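Local coordinates for protein guanine deaminase (Escherichia coli, PDB 6OHB) that catalyses the zinc-dependent hydrolytic deamination of guanine to xanthine and ammonia, the first step of guanine degradation, at residues A[314-319]-A[356-361]; A[19-24]-A[367-372]; A[108-113]-A[207-212]; A[82-87]-A[235-240]. All blocks are in the same frame, centred on the assembly; numbering follows the deposited sequence.

Interaction 1. Residues A[314-319]-A[356-361]; sequences KAWQKK and AYEAFY
Trp-316, with CG anti to its own carbonyl carbon (chi1 -77°), reaches across to Glu-358, whose CG lies anti to the backbone N (chi1 -169°) and whose chain then runs straight on to the carboxylate. The two torsions carry the indole and the acid toward each other between helix 312-317 and helix 356-363, two outer helices of the amidohydrolase (beta/alpha)8-barrel fold. The backbones stay well separated, with the CA atoms of Trp-316 and Glu-358 11.3 Å apart, and long side chains do all the bridging.

The polar link is one hydrogen bond, from Trp-316 NE1 to Glu-358 OE2 at 2.6 Å. It is short but bent, the N-H...O angle being 139°: the oxygen sits somewhat off the indole plane, and the N-H comes to it from above the carboxylate plane. Tyr-352 OH also bonds this oxygen, which gives a buried acid two partners at one atom. Tryptophan suits the place because it combines a single N-H donor with a broad apolar body, and glutamate because its length spans the gap.

One turn on from Glu-358, Tyr-361 adds an apolar touch beside the far end of the indole, while its hydroxyl bonds Ile-22 N. Pro-25 packs on the same indole. Beyond Trp-316 the helix closes in a Schellman motif at Lys-319, whose phi is positive, with a weak bond from Lys-319 N to Trp-316 O. The closest approach of the two aromatic rings is Trp-316 CH2 to Tyr-361 CE2, 4.2 Å.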
loop_
_atom_site.group_PDB
_atom_site.type_symbol
_atom_site.label_atom_id
_atom_site.label_comp_id
_atom_site.label_asym_id
_atom_site.label_seq_id
_atom_site.Cartn_x
_atom_site.Cartn_y
_atom_site.Cartn_z
ATOM N N LYS A 314 -15.034 15.525 -9.815
ATOM C CA LYS A 314 -15.567 16.881 -9.745
ATOM C C LYS A 314 -14.459 17.907 -9.918
ATOM O O LYS A 314 -14.706 19.007 -10.422
ATOM C CB LYS A 314 -16.298 17.105 -8.416
ATOM N N ALA A 315 -13.232 17.560 -9.529
ATOM C CA ALA A 315 -12.114 18.463 -9.761
ATOM C C ALA A 315 -11.849 18.643 -11.251
ATOM O O ALA A 315 -11.610 19.765 -11.712
ATOM C CB ALA A 315 -10.864 17.941 -9.050
ATOM N N TRP A 316 -11.899 17.554 -12.023
ATOM C CA TRP A 316 -11.754 17.678 -13.471
ATOM C C TRP A 316 -12.924 18.443 -14.080
ATOM O O TRP A 316 -12.727 19.288 -14.963
ATOM C CB TRP A 316 -11.626 16.300 -14.118
ATOM C CG TRP A 316 -10.271 15.658 -13.980
ATOM C CD1 TRP A 316 -9.971 14.526 -13.277
ATOM C CD2 TRP A 316 -9.039 16.093 -14.579
ATOM N NE1 TRP A 316 -8.634 14.234 -13.397
ATOM C CE2 TRP A 316 -8.040 15.178 -14.191
ATOM C CE3 TRP A 316 -8.686 17.167 -15.408
ATOM C CZ2 TRP A 316 -6.710 15.304 -14.599
ATOM C CZ3 TRP A 316 -7.367 17.289 -15.811
ATOM C CH2 TRP A 316 -6.395 16.363 -15.407
ATOM N N GLN A 317 -14.151 18.156 -13.627
ATOM C CA GLN A 317 -15.322 18.841 -14.171
ATOM C C GLN A 317 -15.274 20.333 -13.868
ATOM O O GLN A 317 -15.563 21.160 -14.743
ATOM C CB GLN A 317 -16.605 18.222 -13.614
ATOM N N LYS A 318 -14.903 20.698 -12.641
ATOM C CA LYS A 318 -14.772 22.099 -12.257
ATOM C C LYS A 318 -13.476 22.731 -12.759
ATOM O O LYS A 318 -13.234 23.908 -12.468
ATOM C CB LYS A 318 -14.866 22.247 -10.732
ATOM C CG LYS A 318 -16.135 21.661 -10.104
ATOM C CD LYS A 318 -17.383 22.440 -10.484
ATOM N N LYS A 319 -12.633 21.976 -13.471
ATOM C CA LYS A 319 -11.389 22.485 -14.057
ATOM C C LYS A 319 -10.468 23.114 -13.008
ATOM O O LYS A 319 -9.887 24.175 -13.235
ATOM C CB LYS A 319 -11.674 23.484 -15.184
ATOM C CG LYS A 319 -12.620 22.979 -16.270
ATOM C CD LYS A 319 -12.208 23.489 -17.648
ATOM C CE LYS A 319 -12.953 22.765 -18.764
ATOM N NZ LYS A 319 -12.497 21.352 -18.930
ATOM N N ALA A 356 -3.669 4.832 -16.072
ATOM C CA ALA A 356 -2.221 4.868 -15.902
ATOM C C ALA A 356 -1.652 6.168 -16.452
ATOM O O ALA A 356 -0.748 6.766 -15.856
ATOM C CB ALA A 356 -1.580 3.662 -16.591
ATOM N N TYR A 357 -2.185 6.623 -17.587
ATOM C CA TYR A 357 -1.776 7.908 -18.141
ATOM C C TYR A 357 -2.107 9.049 -17.187
ATOM O O TYR A 357 -1.285 9.946 -16.975
ATOM C CB TYR A 357 -2.435 8.119 -19.503
ATOM C CG TYR A 357 -1.888 7.199 -20.574
ATOM C CD1 TYR A 357 -0.732 6.460 -20.352
ATOM C CD2 TYR A 357 -2.528 7.060 -21.796
ATOM C CE1 TYR A 357 -0.227 5.615 -21.319
ATOM C CE2 TYR A 357 -2.028 6.213 -22.770
ATOM C CZ TYR A 357 -0.874 5.498 -22.527
ATOM O OH TYR A 357 -0.371 4.650 -23.489
ATOM N N GLU A 358 -3.305 9.030 -16.596
ATOM C CA GLU A 358 -3.686 10.093 -15.666
ATOM C C GLU A 358 -2.803 10.091 -14.423
ATOM O O GLU A 358 -2.400 11.157 -13.940
ATOM C CB GLU A 358 -5.157 9.954 -15.276
ATOM C CG GLU A 358 -5.710 11.160 -14.532
ATOM C CD GLU A 358 -7.164 10.983 -14.131
ATOM O OE1 GLU A 358 -7.800 10.008 -14.586
ATOM O OE2 GLU A 358 -7.675 11.829 -13.370
ATOM N N ALA A 359 -2.504 8.907 -13.883
ATOM C CA ALA A 359 -1.645 8.818 -12.707
ATOM C C ALA A 359 -0.245 9.333 -13.010
ATOM O O ALA A 359 0.320 10.134 -12.250
ATOM C CB ALA A 359 -1.596 7.370 -12.211
ATOM N N PHE A 360 0.331 8.888 -14.130
ATOM C CA PHE A 360 1.651 9.373 -14.520
ATOM C C PHE A 360 1.635 10.884 -14.730
ATOM O O PHE A 360 2.566 11.588 -14.325
ATOM C CB PHE A 360 2.115 8.641 -15.781
ATOM C CG PHE A 360 3.449 9.101 -16.302
ATOM C CD1 PHE A 360 4.625 8.638 -15.735
ATOM C CD2 PHE A 360 3.528 9.977 -17.374
ATOM C CE1 PHE A 360 5.860 9.053 -16.215
ATOM C CE2 PHE A 360 4.758 10.397 -17.860
ATOM C CZ PHE A 360 5.926 9.933 -17.278
ATOM N N TYR A 361 0.566 11.403 -15.336
ATOM C CA TYR A 361 0.458 12.837 -15.566
ATOM C C TYR A 361 0.428 13.606 -14.252
ATOM O O TYR A 361 1.173 14.577 -14.068
ATOM C CB TYR A 361 -0.794 13.124 -16.391
ATOM C CG TYR A 361 -1.060 14.584 -16.639
ATOM C CD1 TYR A 361 -0.345 15.290 -17.604
ATOM C CD2 TYR A 361 -2.040 15.258 -15.921
ATOM C CE1 TYR A 361 -0.594 16.629 -17.838
ATOM C CE2 TYR A 361 -2.297 16.593 -16.147
ATOM C CZ TYR A 361 -1.571 17.278 -17.107
ATOM O OH TYR A 361 -1.827 18.611 -17.333
#

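Interaction 2. Residues A[19-24]-A[367-372]; sequences TRTIDN and GAKSLG
Apolar contact carries the meeting of Thr-21 and Lys-369: the methyl CG2 of Thr-21 lies 3.9 Å from Lys-369 CD and 4.2 Å from Lys-369 CB. Thr-21 belongs to the loop after strand 14-18, Lys-369 to helix 365-370 of the amidohydrolase barrel. The lysine leaves its helix with CG anti to the backbone N (chi1 170°), then bends at chi2 and again at chi4, which lays its methylenes across the threonine at about a right angle.

Polar attraction is slight. Lys-369 NZ comes within 4.3 Å of Ile-22 O, too long for a hydrogen bond. The loop finds firmer anchorage elsewhere, Glu-27 OE2 accepting both Asp-23 N and Asn-24 N.

Within the helix end, backbone and side-chain bonds close the last turn. Gly-367 O accepts Ser-370 OG at 2.9 Å, on a lone pair in the carbonyl plane, and also Leu-371 N. Gly-372, at positive phi, closes the helix in a Schellman motif, a place where glycine is at ease because it lacks CB.

With no bond across it, the contact rests on dispersion between a methyl and an alkyl chain; lysine suits this partly exposed site, its methylenes meeting the loop while its ammonium group makes no bond across the contact.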
loop_
_atom_site.group_PDB
_atom_site.type_symbol
_atom_site.label_atom_id
_atom_site.label_comp_id
_atom_site.label_asym_id
_atom_site.label_seq_id
_atom_site.Cartn_x
_atom_site.Cartn_y
_atom_site.Cartn_z
ATOM N N THR A 19 3.905 15.760 -23.124
ATOM C CA THR A 19 4.526 16.892 -23.808
ATOM C C THR A 19 3.788 18.212 -23.622
ATOM O O THR A 19 4.318 19.251 -24.026
ATOM C CB THR A 19 4.679 16.598 -25.304
ATOM O OG1 THR A 19 3.394 16.349 -25.894
ATOM C CG2 THR A 19 5.578 15.385 -25.503
ATOM N N ARG A 20 2.607 18.213 -23.010
ATOM C CA ARG A 20 1.898 19.464 -22.781
ATOM C C ARG A 20 0.827 19.238 -21.726
ATOM O O ARG A 20 0.395 18.108 -21.488
ATOM C CB ARG A 20 1.265 20.007 -24.067
ATOM C CG ARG A 20 0.074 19.196 -24.527
ATOM C CD ARG A 20 -0.486 19.671 -25.852
ATOM N NE ARG A 20 -1.763 19.015 -26.112
ATOM C CZ ARG A 20 -1.883 17.831 -26.705
ATOM N NH1 ARG A 20 -0.801 17.177 -27.110
ATOM N NH2 ARG A 20 -3.085 17.299 -26.892
ATOM N N THR A 21 0.408 20.331 -21.094
ATOM C CA THR A 21 -0.686 20.268 -20.143
ATOM C C THR A 21 -2.012 20.164 -20.883
ATOM O O THR A 21 -2.185 20.706 -21.976
ATOM C CB THR A 21 -0.693 21.495 -19.224
ATOM O OG1 THR A 21 -0.796 22.687 -20.010
ATOM C CG2 THR A 21 0.586 21.558 -18.400
ATOM N N ILE A 22 -2.946 19.437 -20.283
ATOM C CA ILE A 22 -4.275 19.256 -20.858
ATOM C C ILE A 22 -5.283 19.773 -19.837
ATOM O O ILE A 22 -4.889 20.232 -18.758
ATOM C CB ILE A 22 -4.512 17.779 -21.227
ATOM C CG1 ILE A 22 -3.953 16.856 -20.139
ATOM C CG2 ILE A 22 -3.827 17.447 -22.555
ATOM C CD1 ILE A 22 -4.869 16.655 -18.933
ATOM N N ASP A 23 -6.578 19.727 -20.159
ATOM C CA ASP A 23 -7.600 20.014 -19.161
ATOM C C ASP A 23 -8.620 18.887 -18.990
ATOM O O ASP A 23 -9.460 18.965 -18.084
ATOM C CB ASP A 23 -8.327 21.347 -19.471
ATOM C CG ASP A 23 -8.864 21.445 -20.883
ATOM O OD1 ASP A 23 -8.357 20.740 -21.779
ATOM O OD2 ASP A 23 -9.794 22.256 -21.109
ATOM N N ASN A 24 -8.566 17.836 -19.812
ATOM C CA ASN A 24 -9.352 16.646 -19.576
ATOM C C ASN A 24 -8.410 15.450 -19.573
ATOM O O ASN A 24 -7.532 15.353 -20.447
ATOM C CB ASN A 24 -10.441 16.462 -20.646
ATOM C CG ASN A 24 -11.828 16.774 -20.131
ATOM O OD1 ASN A 24 -12.406 16.008 -19.363
ATOM N ND2 ASN A 24 -12.367 17.919 -20.548
ATOM N N GLY A 367 1.456 17.670 -11.712
ATOM C CA GLY A 367 1.854 18.190 -10.415
ATOM C C GLY A 367 2.580 19.516 -10.530
ATOM O O GLY A 367 2.263 20.475 -9.821
ATOM N N ALA A 368 3.542 19.597 -11.458
ATOM C CA ALA A 368 4.233 20.861 -11.709
ATOM C C ALA A 368 3.243 21.960 -12.067
ATOM O O ALA A 368 3.386 23.105 -11.623
ATOM C CB ALA A 368 5.273 20.689 -12.820
ATOM N N LYS A 369 2.230 21.624 -12.869
ATOM C CA LYS A 369 1.204 22.590 -13.246
ATOM C C LYS A 369 0.421 23.080 -12.034
ATOM O O LYS A 369 0.130 24.278 -11.921
ATOM C CB LYS A 369 0.262 21.962 -14.271
ATOM C CG LYS A 369 -0.980 22.776 -14.556
ATOM C CD LYS A 369 -0.703 23.858 -15.562
ATOM C CE LYS A 369 -2.005 24.389 -16.136
ATOM N NZ LYS A 369 -2.968 23.276 -16.399
ATOM N N SER A 370 0.061 22.170 -11.119
ATOM C CA SER A 370 -0.644 22.597 -9.913
ATOM C C SER A 370 0.214 23.533 -9.073
ATOM O O SER A 370 -0.315 24.421 -8.395
ATOM C CB SER A 370 -1.083 21.385 -9.084
ATOM O OG SER A 370 -0.048 20.951 -8.215
ATOM N N LEU A 371 1.534 23.367 -9.118
ATOM C CA LEU A 371 2.447 24.264 -8.422
ATOM C C LEU A 371 2.845 25.472 -9.265
ATOM O O LEU A 371 3.628 26.303 -8.794
ATOM C CB LEU A 371 3.697 23.501 -7.976
ATOM C CG LEU A 371 3.419 22.362 -6.987
ATOM C CD1 LEU A 371 4.714 21.787 -6.429
ATOM C CD2 LEU A 371 2.497 22.831 -5.862
ATOM N N GLY A 372 2.347 25.575 -10.497
ATOM C CA GLY A 372 2.729 26.667 -11.377
ATOM C C GLY A 372 4.170 26.626 -11.839
ATOM O O GLY A 372 4.771 27.682 -12.068
#

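Interaction 3. Residues A[108-113]-A[207-212]; sequences PTERRY and TPRFAP
Arg-209 and Glu-110 form a buried two-pronged salt bridge, each terminal nitrogen of the guanidinium serving one carboxylate oxygen. The better-shaped prong runs from Arg-209 NH1 to Glu-110 OE2, 3.1 Å with an N-H...O angle of 151°. That oxygen lies in the guanidinium plane and is met on its syn side, though the donor is tilted out of the carboxylate plane. The second prong, Arg-209 NH2 to Glu-110 OE1, measures 2.4 Å, a value too short to be taken literally. The two flat groups are twisted by 38°, so the pair is not coplanar.

Further bonds fix the carboxylate and the arginine's backbone. Glu-110 OE2 also accepts Gln-87 NE2, and the backbone oxygen of Arg-209 takes a bond from Thr-236 OG1 on the neighbouring strand 233-238.

Around the charges the packing is largely apolar. Arg-209 CG lies 4.2 Å above one face of the Phe-210 ring, toward its rim, while Thr-106, Phe-107 and Met-170 touch the arginine and Leu-178 touches Glu-110. The glutamate stands on helix 98-111, with its chain extended beyond CG; the arginine follows strand 203-208 of the (beta/alpha)8 barrel, where loops build the active site. Arg-209 and Phe-210 probably bind the substrate.

A charge buried this deeply needs a counter-ion: the carboxylate probably offsets the guanidinium's charge and, by facing both terminal nitrogens, may restrict its rotation, consistent with a second-shell residue positioning a substrate-binding arginine.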
loop_
_atom_site.group_PDB
_atom_site.type_symbol
_atom_site.label_atom_id
_atom_site.label_comp_id
_atom_site.label_asym_id
_atom_site.label_seq_id
_atom_site.Cartn_x
_atom_site.Cartn_y
_atom_site.Cartn_z
ATOM N N PRO A 108 3.856 17.223 19.477
ATOM C CA PRO A 108 5.067 16.792 20.201
ATOM C C PRO A 108 6.190 16.374 19.271
ATOM O O PRO A 108 7.365 16.613 19.573
ATOM C CB PRO A 108 4.570 15.619 21.062
ATOM C CG PRO A 108 3.095 15.793 21.146
ATOM C CD PRO A 108 2.692 16.389 19.830
ATOM N N THR A 109 5.854 15.756 18.138
ATOM C CA THR A 109 6.875 15.422 17.150
ATOM C C THR A 109 7.557 16.683 16.634
ATOM O O THR A 109 8.791 16.764 16.595
ATOM C CB THR A 109 6.259 14.628 15.999
ATOM O OG1 THR A 109 5.699 13.410 16.507
ATOM C CG2 THR A 109 7.315 14.298 14.953
ATOM N N GLU A 110 6.768 17.689 16.243
ATOM C CA GLU A 110 7.364 18.901 15.692
ATOM C C GLU A 110 8.088 19.727 16.748
ATOM O O GLU A 110 8.920 20.569 16.389
ATOM C CB GLU A 110 6.292 19.773 15.034
ATOM C CG GLU A 110 5.556 19.133 13.871
ATOM C CD GLU A 110 4.684 20.129 13.134
ATOM O OE1 GLU A 110 4.583 21.289 13.594
ATOM O OE2 GLU A 110 4.082 19.751 12.107
ATOM N N ARG A 111 7.793 19.504 18.036
ATOM C CA ARG A 111 8.489 20.222 19.103
ATOM C C ARG A 111 9.980 19.911 19.130
ATOM O O ARG A 111 10.788 20.779 19.480
ATOM C CB ARG A 111 7.862 19.892 20.458
ATOM N N ARG A 112 10.367 18.695 18.744
ATOM C CA ARG A 112 11.765 18.282 18.809
ATOM C C ARG A 112 12.651 19.045 17.833
ATOM O O ARG A 112 13.879 18.943 17.930
ATOM C CB ARG A 112 11.858 16.776 18.550
ATOM C CG ARG A 112 10.721 16.004 19.216
ATOM C CD ARG A 112 10.513 14.596 18.663
ATOM N NE ARG A 112 11.740 13.811 18.549
ATOM C CZ ARG A 112 11.773 12.480 18.604
ATOM N NH1 ARG A 112 12.924 11.829 18.486
ATOM N NH2 ARG A 112 10.647 11.801 18.772
ATOM N N TYR A 113 12.065 19.808 16.915
ATOM C CA TYR A 113 12.805 20.526 15.887
ATOM C C TYR A 113 13.207 21.939 16.306
ATOM O O TYR A 113 13.650 22.720 15.458
ATOM C CB TYR A 113 11.990 20.546 14.588
ATOM C CG TYR A 113 11.946 19.180 13.933
ATOM C CD1 TYR A 113 11.069 18.201 14.380
ATOM C CD2 TYR A 113 12.809 18.859 12.895
ATOM C CE1 TYR A 113 11.040 16.949 13.801
ATOM C CE2 TYR A 113 12.785 17.609 12.309
ATOM C CZ TYR A 113 11.901 16.657 12.765
ATOM O OH TYR A 113 11.875 15.410 12.182
ATOM N N THR A 207 2.868 29.977 4.690
ATOM C CA THR A 207 2.348 28.698 5.164
ATOM C C THR A 207 1.686 28.865 6.525
ATOM O O THR A 207 2.303 28.614 7.571
ATOM C CB THR A 207 3.470 27.657 5.224
ATOM O OG1 THR A 207 4.215 27.683 4.001
ATOM C CG2 THR A 207 2.910 26.279 5.412
ATOM N N PRO A 208 0.428 29.305 6.552
ATOM C CA PRO A 208 -0.384 29.112 7.760
ATOM C C PRO A 208 -0.850 27.663 7.805
ATOM O O PRO A 208 -1.318 27.126 6.798
ATOM C CB PRO A 208 -1.554 30.083 7.569
ATOM C CG PRO A 208 -1.666 30.250 6.066
ATOM C CD PRO A 208 -0.291 30.042 5.492
ATOM N N ARG A 209 -0.714 27.028 8.974
ATOM C CA ARG A 209 -1.061 25.613 9.083
ATOM C C ARG A 209 -2.497 25.376 8.634
ATOM O O ARG A 209 -2.748 24.672 7.648
ATOM C CB ARG A 209 -0.847 25.111 10.514
ATOM C CG ARG A 209 -0.993 23.597 10.631
ATOM C CD ARG A 209 -0.747 23.090 12.038
ATOM N NE ARG A 209 0.635 23.267 12.471
ATOM C CZ ARG A 209 1.588 22.352 12.335
ATOM N NH1 ARG A 209 1.319 21.179 11.768
ATOM N NH2 ARG A 209 2.814 22.609 12.768
ATOM N N PHE A 210 -3.452 25.971 9.342
ATOM C CA PHE A 210 -4.824 26.097 8.870
ATOM C C PHE A 210 -5.499 27.201 9.678
ATOM O O PHE A 210 -4.901 27.787 10.587
ATOM C CB PHE A 210 -5.595 24.770 8.958
ATOM C CG PHE A 210 -5.483 24.066 10.292
ATOM C CD1 PHE A 210 -5.123 22.731 10.354
ATOM C CD2 PHE A 210 -5.744 24.730 11.473
ATOM C CE1 PHE A 210 -5.024 22.078 11.567
ATOM C CE2 PHE A 210 -5.649 24.081 12.689
ATOM C CZ PHE A 210 -5.286 22.757 12.736
ATOM N N ALA A 211 -6.751 27.487 9.329
ATOM C CA ALA A 211 -7.466 28.583 9.979
ATOM C C ALA A 211 -7.668 28.381 11.480
ATOM O O ALA A 211 -7.542 29.372 12.222
ATOM C CB ALA A 211 -8.808 28.811 9.269
ATOM N N PRO A 212 -7.980 27.180 11.991
ATOM C CA PRO A 212 -8.134 27.037 13.451
ATOM C C PRO A 212 -6.964 27.558 14.269
ATOM O O PRO A 212 -7.188 28.146 15.333
ATOM C CB PRO A 212 -8.308 25.525 13.626
ATOM C CG PRO A 212 -9.015 25.102 12.396
ATOM C CD PRO A 212 -8.511 25.998 11.282
#

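Interaction 4. Residues A[82-87]-A[235-240]; sequences HIHYPQ and HTHLCE. With ZN (zinc ion), chain E.
Three imidazole nitrogens crowd together without any hydrogen bond among them: His-82 NE2 lies 2.8 Å from His-237 NE2, and His-84 NE2 lies 3.1 Å from that same His-237 atom. A zinc ion accounts for the closeness: all three nitrogens turn their lone pairs to it, which would otherwise probably repel one another. It is bound by His-82 NE2 at 2.0 Å, His-84 NE2 at 1.9 Å and His-237 NE2 at 2.0 Å, and Asp-327 is the fourth protein ligand. Histidine suits the site because its ring offers one nitrogen to the metal and can use the other for an anchoring bond.

The rings meet the metal from different sides. An edge of the His-82 ring is turned toward the face of His-237, the planes perpendicular and the centroids 4.4 Å apart, an offset T-shaped pair. His-84 and His-237 come from opposite directions and meet rim to rim, nearly coplanar.

His-82 and His-84 form the HxH motif that ends the first barrel strand, 73-84, of the amidohydrolase fold, and His-237 lies on the fifth, 233-238. The segments of these strands run at 98° to each other, and the zinc ion bridges them at the mouth of the (beta/alpha)8 barrel. Tyr-85 to Gln-87, Cys-239 and Glu-240 follow the strand ends and, with Leu-238, probably line the substrate pocket.

Second-shell bonds hold two of the three rings. Rotation about CB-CG (chi2 72°) points His-82 ND1 at His-235 NE2, to which it donates at 2.8 Å and an almost straight 170°. His-237 ND1, in turn, is bonded to Arg-209 O.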
loop_
_atom_site.group_PDB
_atom_site.type_symbol
_atom_site.label_atom_id
_atom_site.label_comp_id
_atom_site.label_asym_id
_atom_site.label_seq_id
_atom_site.Cartn_x
_atom_site.Cartn_y
_atom_site.Cartn_z
ATOM N N HIS A 82 2.402 18.191 -1.269
ATOM C CA HIS A 82 2.142 18.477 0.147
ATOM C C HIS A 82 2.872 17.442 0.993
ATOM O O HIS A 82 2.523 16.258 0.962
ATOM C CB HIS A 82 0.645 18.481 0.460
ATOM C CG HIS A 82 0.327 18.744 1.901
ATOM N ND1 HIS A 82 0.481 19.982 2.487
ATOM C CD2 HIS A 82 -0.128 17.922 2.878
ATOM C CE1 HIS A 82 0.129 19.915 3.758
ATOM N NE2 HIS A 82 -0.246 18.676 4.021
ATOM N N ILE A 83 3.870 17.889 1.748
ATOM C CA ILE A 83 4.635 17.006 2.619
ATOM C C ILE A 83 5.150 17.834 3.790
ATOM O O ILE A 83 5.488 19.010 3.632
ATOM C CB ILE A 83 5.766 16.301 1.832
ATOM C CG1 ILE A 83 6.544 15.340 2.732
ATOM C CG2 ILE A 83 6.682 17.318 1.149
ATOM C CD1 ILE A 83 7.514 14.449 1.975
ATOM N N HIS A 84 5.167 17.227 4.976
ATOM C CA HIS A 84 5.600 17.883 6.209
ATOM C C HIS A 84 7.027 17.421 6.531
ATOM O O HIS A 84 7.251 16.243 6.827
ATOM C CB HIS A 84 4.636 17.572 7.363
ATOM C CG HIS A 84 3.234 18.100 7.186
ATOM N ND1 HIS A 84 2.757 19.197 7.876
ATOM C CD2 HIS A 84 2.187 17.637 6.462
ATOM C CE1 HIS A 84 1.494 19.409 7.555
ATOM N NE2 HIS A 84 1.127 18.483 6.693
ATOM N N TYR A 85 7.993 18.345 6.445
ATOM C CA TYR A 85 9.387 18.030 6.774
ATOM C C TYR A 85 9.601 17.509 8.197
ATOM O O TYR A 85 10.283 16.481 8.355
ATOM C CB TYR A 85 10.252 19.265 6.472
ATOM C CG TYR A 85 11.412 19.554 7.412
ATOM C CD1 TYR A 85 12.480 18.667 7.544
ATOM C CD2 TYR A 85 11.454 20.739 8.142
ATOM C CE1 TYR A 85 13.538 18.940 8.394
ATOM C CE2 TYR A 85 12.515 21.024 8.993
ATOM C CZ TYR A 85 13.551 20.122 9.115
ATOM O OH TYR A 85 14.603 20.405 9.963
ATOM N N PRO A 86 9.092 18.157 9.270
ATOM C CA PRO A 86 9.460 17.715 10.626
ATOM C C PRO A 86 8.570 16.616 11.193
ATOM O O PRO A 86 8.157 16.697 12.354
ATOM C CB PRO A 86 9.330 19.002 11.445
ATOM C CG PRO A 86 8.181 19.704 10.805
ATOM C CD PRO A 86 8.269 19.384 9.317
ATOM N N GLN A 87 8.256 15.590 10.399
ATOM C CA GLN A 87 7.317 14.569 10.848
ATOM C C GLN A 87 7.692 13.158 10.411
ATOM O O GLN A 87 6.863 12.247 10.546
ATOM C CB GLN A 87 5.906 14.893 10.345
ATOM C CG GLN A 87 5.246 16.072 11.038
ATOM C CD GLN A 87 3.853 16.337 10.518
ATOM O OE1 GLN A 87 3.306 15.541 9.752
ATOM N NE2 GLN A 87 3.264 17.450 10.937
ATOM N N HIS A 235 0.303 28.129 0.915
ATOM C CA HIS A 235 0.188 26.693 1.144
ATOM C C HIS A 235 -0.515 26.459 2.472
ATOM O O HIS A 235 0.006 26.859 3.517
ATOM C CB HIS A 235 1.578 26.053 1.146
ATOM C CG HIS A 235 1.560 24.562 1.234
ATOM N ND1 HIS A 235 2.640 23.830 1.680
ATOM C CD2 HIS A 235 0.596 23.663 0.925
ATOM C CE1 HIS A 235 2.342 22.545 1.638
ATOM N NE2 HIS A 235 1.107 22.417 1.185
ATOM N N THR A 236 -1.674 25.798 2.449
ATOM C CA THR A 236 -2.355 25.529 3.713
ATOM C C THR A 236 -3.248 24.303 3.574
ATOM O O THR A 236 -3.426 23.772 2.480
ATOM C CB THR A 236 -3.158 26.759 4.172
ATOM O OG1 THR A 236 -3.598 26.569 5.521
ATOM C CG2 THR A 236 -4.364 26.993 3.267
ATOM N N HIS A 237 -3.818 23.862 4.698
ATOM C CA HIS A 237 -4.756 22.741 4.720
ATOM C C HIS A 237 -6.191 23.264 4.576
ATOM O O HIS A 237 -6.507 24.369 5.025
ATOM C CB HIS A 237 -4.617 21.936 6.022
ATOM C CG HIS A 237 -3.342 21.143 6.146
ATOM N ND1 HIS A 237 -2.188 21.656 6.704
ATOM C CD2 HIS A 237 -3.067 19.850 5.845
ATOM C CE1 HIS A 237 -1.252 20.721 6.718
ATOM N NE2 HIS A 237 -1.758 19.616 6.197
ATOM N N LEU A 238 -7.069 22.469 3.943
ATOM C CA LEU A 238 -8.441 22.923 3.715
ATOM C C LEU A 238 -9.414 21.751 3.650
ATOM O O LEU A 238 -9.233 20.851 2.826
ATOM C CB LEU A 238 -8.539 23.745 2.419
ATOM C CG LEU A 238 -9.923 24.239 1.973
ATOM C CD1 LEU A 238 -10.426 25.324 2.910
ATOM C CD2 LEU A 238 -9.865 24.755 0.539
ATOM N N CYS A 239 -10.455 21.798 4.485
ATOM C CA CYS A 239 -11.545 20.817 4.527
ATOM C C CYS A 239 -11.046 19.376 4.408
ATOM O O CYS A 239 -11.472 18.602 3.549
ATOM C CB CYS A 239 -12.597 21.116 3.456
ATOM S SG CYS A 239 -13.112 22.840 3.337
ATOM N N GLU A 240 -10.169 19.011 5.336
ATOM C CA GLU A 240 -9.714 17.629 5.413
ATOM C C GLU A 240 -10.726 16.760 6.154
ATOM O O GLU A 240 -10.995 15.623 5.745
ATOM C CB GLU A 240 -8.343 17.572 6.105
ATOM C CG GLU A 240 -7.742 16.178 6.261
ATOM C CD GLU A 240 -6.359 16.208 6.907
ATOM O OE1 GLU A 240 -5.930 17.301 7.338
ATOM O OE2 GLU A 240 -5.702 15.147 6.995
HETATM ZN ZN ZN E . -0.531 18.011 5.895
#

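How the interactions relate
The four contacts form two groups. Interactions 3 and 4, with centres 9 Å apart, touch at the active site: they share the neighbouring barrel strands 203-208 and 233-238, and a Gln-87 to Glu-110 link ties the two. Interactions 1 and 2, centres 10 Å apart, lie away from the catalytic centre, where successive helices 356-363 and 365-370 meet the loop after strand 14-18; Tyr-361 and Ile-22 join them. The centre of interaction 3 is about 30 Å from those of interactions 1 and 2. Along the chain, 19-24 with 367-372 spans everything else; 82-87 with 235-240 encloses 108-113 with 207-212, and interaction 1 follows. An early loop thus packs on the barrel's late helices.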